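Local coordinates for protein acetone carboxylase alpha subunit (Xanthobacter autotrophicus Py2, PDB 5M45) that forms the alpha subunit of a carboxylase, belongs to the hydantoinase B/oxoprolinase family and holds manganese and magnesium ions within a large mixed alpha-beta structure, at residues A407-W412 with A430-T435; R524-A529 with F612-L617; G658-K663 with T674-A679. All blocks are in the same frame, centred on the assembly; numbering follows the deposited sequence.

Overall arrangement
Three contacts, in series along the chain, illustrate how one large subunit ties loops to helices and strands with a few precisely placed polar groups. Contact 1 is the innermost, its centre about 10 Å from that of the chain; the side chain of Trp408 lies about 11 Å from the bound manganese ion and about 13 Å from the bound 3,6,9,12,15-pentaoxaheptadecan-1-ol. Contact 2 is farther out, about 34 Å from contact 1 between centres, where another protein's chain comes within reach. Contact 3 joins the chain at 658-663 to helix 673-690, about 40 Å from the centre of the chain; its centre is about 33 Å from that of contact 1 and 45 Å from that of contact 2. No two of them touch.

Contact 1: A407-W412 with A430-T435; sequences AWTALW and AGNANT
The hydroxyl of Thr409 fastens the loop 430-435 to the helix by hydrogen bonding. A chi1 of -167° swings Thr409 OG1 away from the backbone N and out to the loop, where it donates to Asn432 O over 2.9 Å, in the carbonyl plane and on a lone pair. A water donates in turn to Thr409 OG1 and to Ala430 O, 2.8 Å from the latter, so the one hydroxyl engages the loop both directly and through solvent. The amide nitrogen of Asn432, ND2, gives a 3.1 Å bond to Ala433 O, with 159° at the hydrogen, and another to Val405 O of helix 401-422. Asn432 OD1 comes to the indole edge of Trp412, near the ring plane and 3.3 Å from Trp412 NE1, with the amide and ring planes 59° apart.

Packing adds to this. Gly431 passes close to Trp412, its CA 3.7 Å from Trp412 CB and its carbonyl carbon over one face of the indole.

Helix 401-422 is thus covered by the loop along one side, while Ala407 and Leu411 pack on strand 313-324; Trp408 meets Phe352 and Ile356, and Trp412 meets Met359, of helix 349-361.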
loop_
_atom_site.group_PDB
_atom_site.type_symbol
_atom_site.label_atom_id
_atom_site.label_comp_id
_atom_site.label_asym_id
_atom_site.label_seq_id
_atom_site.Cartn_x
_atom_site.Cartn_y
_atom_site.Cartn_z
ATOM N N ALA A 407 3.416 27.132 -9.566
ATOM C CA ALA A 407 2.259 27.797 -10.185
ATOM C C ALA A 407 1.685 28.931 -9.332
ATOM O O ALA A 407 1.313 29.972 -9.872
ATOM C CB ALA A 407 1.179 26.761 -10.472
ATOM N N TRP A 408 1.646 28.770 -8.005
ATOM C CA TRP A 408 1.042 29.793 -7.124
ATOM C C TRP A 408 1.829 31.120 -7.095
ATOM O O TRP A 408 1.223 32.200 -6.951
ATOM C CB TRP A 408 0.844 29.289 -5.696
ATOM C CG TRP A 408 -0.084 28.115 -5.521
ATOM C CD1 TRP A 408 -1.195 27.830 -6.244
ATOM C CD2 TRP A 408 0.032 27.074 -4.531
ATOM N NE1 TRP A 408 -1.781 26.651 -5.792
ATOM C CE2 TRP A 408 -1.030 26.176 -4.744
ATOM C CE3 TRP A 408 0.941 26.815 -3.500
ATOM C CZ2 TRP A 408 -1.216 25.044 -3.954
ATOM C CZ3 TRP A 408 0.734 25.689 -2.698
ATOM C CH2 TRP A 408 -0.318 24.808 -2.941
ATOM N N THR A 409 3.146 31.054 -7.237
ATOM C CA THR A 409 4.000 32.251 -7.139
ATOM C C THR A 409 3.603 33.376 -8.118
ATOM O O THR A 409 3.643 34.548 -7.758
ATOM C CB THR A 409 5.502 31.899 -7.221
ATOM O OG1 THR A 409 6.310 33.022 -6.815
ATOM C CG2 THR A 409 5.880 31.448 -8.613
ATOM N N ALA A 410 3.178 33.016 -9.331
ATOM C CA ALA A 410 2.773 34.016 -10.331
ATOM C C ALA A 410 1.539 34.832 -9.909
ATOM O O ALA A 410 1.406 35.986 -10.305
ATOM C CB ALA A 410 2.528 33.352 -11.667
ATOM N N LEU A 411 0.655 34.259 -9.086
ATOM C CA LEU A 411 -0.562 34.955 -8.675
ATOM C C LEU A 411 -0.268 36.147 -7.764
ATOM O O LEU A 411 -0.970 37.153 -7.819
ATOM C CB LEU A 411 -1.599 34.007 -8.049
ATOM C CG LEU A 411 -1.813 32.669 -8.830
ATOM C CD1 LEU A 411 -2.866 31.760 -8.209
ATOM C CD2 LEU A 411 -2.143 32.830 -10.306
ATOM N N TRP A 412 0.788 36.061 -6.935
ATOM C CA TRP A 412 1.249 37.238 -6.159
ATOM C C TRP A 412 1.614 38.422 -7.062
ATOM O O TRP A 412 1.358 39.580 -6.713
ATOM C CB TRP A 412 2.520 36.934 -5.352
ATOM C CG TRP A 412 2.425 36.029 -4.181
ATOM C CD1 TRP A 412 2.604 34.671 -4.185
ATOM C CD2 TRP A 412 2.223 36.404 -2.792
ATOM N NE1 TRP A 412 2.507 34.186 -2.887
ATOM C CE2 TRP A 412 2.283 35.228 -2.025
ATOM C CE3 TRP A 412 2.009 37.624 -2.146
ATOM C CZ2 TRP A 412 2.125 35.222 -0.634
ATOM C CZ3 TRP A 412 1.861 37.639 -0.764
ATOM C CH2 TRP A 412 1.929 36.442 -0.014
ATOM N N ALA A 430 6.675 40.285 -4.624
ATOM C CA ALA A 430 7.006 39.718 -5.926
ATOM C C ALA A 430 6.747 38.203 -6.036
ATOM O O ALA A 430 6.760 37.679 -7.135
ATOM C CB ALA A 430 8.452 40.028 -6.270
ATOM N N GLY A 431 6.536 37.516 -4.901
ATOM C CA GLY A 431 6.107 36.118 -4.894
ATOM C C GLY A 431 6.887 35.202 -3.958
ATOM O O GLY A 431 7.885 35.592 -3.346
ATOM N N ASN A 432 6.403 33.968 -3.830
ATOM C CA ASN A 432 7.035 32.968 -2.967
ATOM C C ASN A 432 8.188 32.225 -3.653
ATOM O O ASN A 432 8.164 31.977 -4.883
ATOM C CB ASN A 432 5.998 31.984 -2.387
ATOM C CG ASN A 432 5.250 31.187 -3.468
ATOM O OD1 ASN A 432 4.229 31.638 -3.981
ATOM N ND2 ASN A 432 5.770 29.995 -3.815
ATOM N N ALA A 433 9.200 31.871 -2.840
ATOM C CA ALA A 433 10.280 30.996 -3.252
ATOM C C ALA A 433 9.772 29.618 -3.608
ATOM O O ALA A 433 8.722 29.188 -3.113
ATOM C CB ALA A 433 11.294 30.861 -2.129
ATOM N N ASN A 434 10.533 28.912 -4.414
ATOM C CA ASN A 434 10.381 27.466 -4.510
ATOM C C ASN A 434 10.807 26.838 -3.155
ATOM O O ASN A 434 11.915 27.123 -2.652
ATOM C CB ASN A 434 11.223 26.895 -5.664
ATOM C CG ASN A 434 10.832 25.474 -6.024
ATOM O OD1 ASN A 434 11.191 24.512 -5.327
ATOM N ND2 ASN A 434 10.104 25.325 -7.125
ATOM N N THR A 435 9.927 26.034 -2.562
ATOM C CA THR A 435 10.165 25.472 -1.222
ATOM C C THR A 435 10.959 24.144 -1.337
ATOM O O THR A 435 10.361 23.051 -1.413
ATOM C CB THR A 435 8.831 25.266 -0.464
ATOM O OG1 THR A 435 8.046 24.243 -1.101
ATOM C CG2 THR A 435 8.079 26.528 -0.384
HETATM O O HOH W 1 7.087 35.299 -8.482
#

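Contact 2: R524-A529 with F612-L617; sequences RMVWNA and FSDYDL
Asp614 reaches across to the loop at Asn528 and Ala529 and receives two successive backbone N-H groups. Ala529 N meets the syn lone pair of Asp614 OD1 at 3.1 Å; Asn528 N approaches Asp614 OD2 at 3.0 Å, also on the syn side but 35° out of the carboxylate plane. One water links Asp614 OD2 to Ala529 O, and a second joins that same carbonyl to Asp614 N, so two N-H groups and a carbonyl of this loop are tied to Asp614.

Beside this polar grip, the backbones pair as antiparallel chains. Val526 N donates to Asp616 O at 2.9 Å and Val526 O accepts from Tyr615 N at 3.0 Å, the latter nearly straight. Met525 and Leu617 follow as a non-hydrogen-bonded pair.

Aromatic and sulfur contacts cover the pairing. The six-membered ring of Trp527 turns its edge toward the face of Tyr615 in an offset T-shaped stack, planes 82° apart, with Trp527 CZ3 3.6 Å from Tyr615 CZ. Extended from the backbone with CG anti to N (chi1 -169°), Met525 runs alongside Tyr615 and brings Met525 SD obliquely to within 3.8 Å of Tyr615 CD1, a Met-aromatic contact.

In the second shell, a type II turn from Ser613 to Asp616 positions Asp614 and Tyr615. It is braced by a bond from Ser613 N to Asp616 OD2, an oxygen that also meets His563. Trp527 NE1 bonds to an acidic side chain of another protein's chain.

The arrangement is that of two adjacent antiparallel chains that pass together from the sheet of strands 520-526 and 617-621 to that of strands 532-535 and 610-612, held at the join by the type II turn and Asp614.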
loop_
_atom_site.group_PDB
_atom_site.type_symbol
_atom_site.label_atom_id
_atom_site.label_comp_id
_atom_site.label_asym_id
_atom_site.label_seq_id
_atom_site.Cartn_x
_atom_site.Cartn_y
_atom_site.Cartn_z
ATOM N N ARG A 524 26.140 18.771 5.762
ATOM C CA ARG A 524 25.994 17.575 6.615
ATOM C C ARG A 524 27.089 16.533 6.346
ATOM O O ARG A 524 27.478 16.313 5.187
ATOM C CB ARG A 524 24.650 16.902 6.402
ATOM C CG ARG A 524 23.444 17.848 6.289
ATOM C CD ARG A 524 23.303 18.847 7.428
ATOM N NE ARG A 524 21.962 19.397 7.343
ATOM C CZ ARG A 524 20.852 18.852 7.851
ATOM N NH1 ARG A 524 20.881 17.755 8.578
ATOM N NH2 ARG A 524 19.675 19.430 7.611
ATOM N N MET A 525 27.530 15.888 7.415
ATOM C CA MET A 525 28.397 14.713 7.346
ATOM C C MET A 525 27.622 13.521 7.892
ATOM O O MET A 525 27.042 13.597 8.972
ATOM C CB MET A 525 29.687 14.910 8.148
ATOM C CG MET A 525 30.729 13.816 7.884
ATOM S SD MET A 525 32.393 14.040 8.627
ATOM C CE MET A 525 31.991 13.596 10.311
ATOM N N VAL A 526 27.626 12.407 7.162
ATOM C CA VAL A 526 26.963 11.166 7.633
ATOM C C VAL A 526 27.708 10.628 8.871
ATOM O O VAL A 526 28.945 10.564 8.899
ATOM C CB VAL A 526 26.885 10.137 6.497
ATOM C CG1 VAL A 526 26.208 8.849 6.955
ATOM C CG2 VAL A 526 26.095 10.706 5.299
ATOM N N TRP A 527 26.957 10.249 9.910
ATOM C CA TRP A 527 27.546 9.869 11.188
ATOM C C TRP A 527 26.624 8.947 12.036
ATOM O O TRP A 527 25.502 9.339 12.401
ATOM C CB TRP A 527 27.896 11.137 11.991
ATOM C CG TRP A 527 28.509 10.823 13.321
ATOM C CD1 TRP A 527 27.915 10.891 14.562
ATOM C CD2 TRP A 527 29.824 10.329 13.527
ATOM N NE1 TRP A 527 28.806 10.472 15.528
ATOM C CE2 TRP A 527 29.979 10.109 14.918
ATOM C CE3 TRP A 527 30.873 9.999 12.660
ATOM C CZ2 TRP A 527 31.170 9.631 15.468
ATOM C CZ3 TRP A 527 32.064 9.529 13.199
ATOM C CH2 TRP A 527 32.193 9.310 14.601
ATOM N N ASN A 528 27.154 7.774 12.408
ATOM C CA ASN A 528 26.416 6.743 13.151
ATOM C C ASN A 528 25.204 6.173 12.349
ATOM O O ASN A 528 24.197 5.744 12.946
ATOM C CB ASN A 528 26.023 7.271 14.540
ATOM C CG ASN A 528 25.997 6.191 15.622
ATOM O OD1 ASN A 528 26.215 5.027 15.372
ATOM N ND2 ASN A 528 25.704 6.603 16.858
ATOM N N ALA A 529 25.299 6.199 11.027
ATOM C CA ALA A 529 24.325 5.551 10.121
ATOM C C ALA A 529 24.869 4.197 9.629
ATOM O O ALA A 529 26.099 4.014 9.509
ATOM C CB ALA A 529 24.051 6.448 8.901
ATOM N N PHE A 612 25.194 6.077 0.729
ATOM C CA PHE A 612 26.128 6.949 1.449
ATOM C C PHE A 612 26.670 6.176 2.680
ATOM O O PHE A 612 25.960 5.324 3.292
ATOM C CB PHE A 612 25.459 8.250 1.973
ATOM C CG PHE A 612 25.250 9.349 0.948
ATOM C CD1 PHE A 612 24.325 9.196 -0.098
ATOM C CD2 PHE A 612 25.870 10.584 1.094
ATOM C CE1 PHE A 612 24.109 10.207 -1.010
ATOM C CE2 PHE A 612 25.657 11.613 0.164
ATOM C CZ PHE A 612 24.783 11.425 -0.891
ATOM N N SER A 613 27.889 6.516 3.091
ATOM C CA SER A 613 28.510 5.971 4.307
ATOM C C SER A 613 28.967 7.074 5.238
ATOM O O SER A 613 29.153 8.212 4.815
ATOM C CB SER A 613 29.764 5.177 3.980
ATOM O OG SER A 613 29.490 4.227 2.980
ATOM N N ASP A 614 29.261 6.688 6.489
ATOM C CA ASP A 614 29.840 7.611 7.459
ATOM C C ASP A 614 31.061 8.328 6.858
ATOM O O ASP A 614 31.881 7.710 6.150
ATOM C CB ASP A 614 30.239 6.915 8.763
ATOM C CG ASP A 614 29.075 6.712 9.744
ATOM O OD1 ASP A 614 27.874 6.838 9.355
ATOM O OD2 ASP A 614 29.379 6.372 10.944
ATOM N N TYR A 615 31.125 9.638 7.138
ATOM C CA TYR A 615 32.130 10.605 6.666
ATOM C C TYR A 615 31.883 11.177 5.237
ATOM O O TYR A 615 32.612 12.066 4.805
ATOM C CB TYR A 615 33.585 10.098 6.841
ATOM C CG TYR A 615 33.974 9.832 8.284
ATOM C CD1 TYR A 615 34.444 10.843 9.091
ATOM C CD2 TYR A 615 33.957 8.531 8.814
ATOM C CE1 TYR A 615 34.865 10.612 10.389
ATOM C CE2 TYR A 615 34.366 8.258 10.119
ATOM C CZ TYR A 615 34.822 9.318 10.906
ATOM O OH TYR A 615 35.240 9.127 12.204
ATOM N N ASP A 616 30.856 10.702 4.541
ATOM C CA ASP A 616 30.383 11.325 3.288
ATOM C C ASP A 616 29.664 12.663 3.573
ATOM O O ASP A 616 29.181 12.901 4.713
ATOM C CB ASP A 616 29.455 10.384 2.494
ATOM C CG ASP A 616 30.170 9.174 1.874
ATOM O OD1 ASP A 616 31.416 9.042 1.944
ATOM O OD2 ASP A 616 29.443 8.323 1.268
ATOM N N LEU A 617 29.609 13.529 2.544
ATOM C CA LEU A 617 29.044 14.882 2.670
ATOM C C LEU A 617 27.839 15.094 1.773
ATOM O O LEU A 617 27.785 14.556 0.676
ATOM C CB LEU A 617 30.093 15.932 2.319
ATOM C CG LEU A 617 31.343 16.031 3.197
ATOM C CD1 LEU A 617 32.289 17.080 2.627
ATOM C CD2 LEU A 617 31.010 16.335 4.650
HETATM O O HOH W 2 28.083 4.133 11.460
HETATM O O HOH W 3 27.608 4.304 7.277
#

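Contact 3: G658-K663 with T674-A679; sequences GVVVRK and TATAAA. Unlike the reference sequence in segment 674-679: Thr674 (reference Ala), Ala675 (reference Gly).
Thr676 turns OG1 anti to its carbonyl carbon (chi1 -69°), which presents the hydroxyl oxygen to the backbone N-H of Val660 and lays the methyl CG2 against the chain at Gly658 and Val659. The resulting hydrogen bond, from Val660 N to Thr676 OG1, is 3.0 Å long with 161° at the hydrogen. Because the hydroxyl also bonds to Asp672 O, the oxygen is shared between the incoming chain and the start of its own helix, which should fix its rotation. The methyl, Thr676 CG2, comes to 3.5 Å from Gly658 O.

Val660 supplies the apolar half of the contact. Val660 CG2 lies over the helix surface, 3.6 Å from Ala675 O and 3.9 Å from Ala675 CB, and Ala679 CB, one turn on, is 4.2 Å away from the same methyl. Ala675 differs here from the reference sequence. Ala679 CB also touches Gly658 O.

Gly658, the first residue past helix 652-657, leaves helical geometry with positive phi and sends the chain toward strand 661-663. That strand pairs with 669-671, which leads through Asp672 into helix 673-690; helix 636-645 packs nearby, where Val639 meets Val659 and Pro636 meets Thr676.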
loop_
_atom_site.group_PDB
_atom_site.type_symbol
_atom_site.label_atom_id
_atom_site.label_comp_id
_atom_site.label_asym_id
_atom_site.label_seq_id
_atom_site.Cartn_x
_atom_site.Cartn_y
_atom_site.Cartn_z
ATOM N N GLY A 658 25.579 48.148 -10.691
ATOM C CA GLY A 658 26.358 49.309 -11.113
ATOM C C GLY A 658 27.008 50.047 -9.957
ATOM O O GLY A 658 27.285 51.257 -10.060
ATOM N N VAL A 659 27.253 49.339 -8.848
ATOM C CA VAL A 659 27.830 49.973 -7.657
ATOM C C VAL A 659 29.308 49.597 -7.535
ATOM O O VAL A 659 29.674 48.415 -7.635
ATOM C CB VAL A 659 27.033 49.589 -6.372
ATOM C CG1 VAL A 659 27.692 50.153 -5.114
ATOM C CG2 VAL A 659 25.580 50.062 -6.472
ATOM N N VAL A 660 30.155 50.617 -7.361
ATOM C CA VAL A 660 31.586 50.423 -7.139
ATOM C C VAL A 660 31.855 50.461 -5.638
ATOM O O VAL A 660 31.599 51.470 -4.981
ATOM C CB VAL A 660 32.424 51.500 -7.864
ATOM C CG1 VAL A 660 33.925 51.279 -7.616
ATOM C CG2 VAL A 660 32.104 51.492 -9.365
ATOM N N VAL A 661 32.356 49.356 -5.100
ATOM C CA VAL A 661 32.793 49.282 -3.690
ATOM C C VAL A 661 34.285 49.091 -3.571
ATOM O O VAL A 661 34.911 48.613 -4.506
ATOM C CB VAL A 661 32.060 48.160 -2.900
ATOM C CG1 VAL A 661 30.562 48.441 -2.864
ATOM C CG2 VAL A 661 32.330 46.783 -3.471
ATOM N N ARG A 662 34.827 49.510 -2.423
ATOM C CA ARG A 662 36.233 49.317 -2.048
ATOM C C ARG A 662 36.378 49.012 -0.574
ATOM O O ARG A 662 35.681 49.550 0.253
ATOM C CB ARG A 662 37.075 50.546 -2.322
ATOM C CG ARG A 662 37.852 50.387 -3.639
ATOM C CD ARG A 662 38.902 51.440 -3.930
ATOM N NE ARG A 662 38.401 52.806 -3.920
ATOM C CZ ARG A 662 37.687 53.382 -4.888
ATOM N NH1 ARG A 662 37.327 54.635 -4.697
ATOM N NH2 ARG A 662 37.293 52.766 -6.016
ATOM N N LYS A 663 37.375 48.199 -0.274
ATOM C CA LYS A 663 37.648 47.731 1.060
ATOM C C LYS A 663 38.389 48.825 1.813
ATOM O O LYS A 663 39.415 49.327 1.345
ATOM C CB LYS A 663 38.475 46.440 0.971
ATOM C CG LYS A 663 38.091 45.365 1.968
ATOM C CD LYS A 663 38.556 43.979 1.568
ATOM C CE LYS A 663 39.313 43.303 2.702
ATOM N NZ LYS A 663 39.615 41.885 2.370
ATOM N N THR A 674 31.239 58.662 -6.708
ATOM C CA THR A 674 31.546 59.203 -8.045
ATOM C C THR A 674 31.679 58.092 -9.099
ATOM O O THR A 674 31.120 58.189 -10.195
ATOM C CB THR A 674 32.841 60.065 -8.042
ATOM O OG1 THR A 674 32.620 61.249 -7.277
ATOM C CG2 THR A 674 33.250 60.497 -9.458
ATOM N N ALA A 675 32.441 57.058 -8.763
ATOM C CA ALA A 675 32.666 55.941 -9.682
ATOM C C ALA A 675 31.358 55.141 -9.913
ATOM O O ALA A 675 31.149 54.602 -11.011
ATOM C CB ALA A 675 33.775 55.055 -9.151
ATOM N N THR A 676 30.485 55.098 -8.895
ATOM C CA THR A 676 29.168 54.440 -8.999
ATOM C C THR A 676 28.242 55.204 -9.991
ATOM O O THR A 676 27.540 54.590 -10.828
ATOM C CB THR A 676 28.503 54.315 -7.588
ATOM O OG1 THR A 676 29.232 53.374 -6.795
ATOM C CG2 THR A 676 27.023 53.849 -7.650
ATOM N N ALA A 677 28.209 56.526 -9.880
ATOM C CA ALA A 677 27.407 57.346 -10.814
ATOM C C ALA A 677 27.855 57.125 -12.261
ATOM O O ALA A 677 27.006 56.975 -13.138
ATOM C CB ALA A 677 27.457 58.835 -10.457
ATOM N N ALA A 678 29.174 57.066 -12.490
ATOM C CA ALA A 678 29.729 56.828 -13.819
ATOM C C ALA A 678 29.415 55.419 -14.302
ATOM O O ALA A 678 29.083 55.245 -15.476
ATOM C CB ALA A 678 31.229 57.047 -13.847
ATOM N N ALA A 679 29.527 54.420 -13.421
ATOM C CA ALA A 679 29.215 53.037 -13.812
ATOM C C ALA A 679 27.744 52.851 -14.225
ATOM O O ALA A 679 27.465 52.109 -15.187
ATOM C CB ALA A 679 29.583 52.067 -12.732
#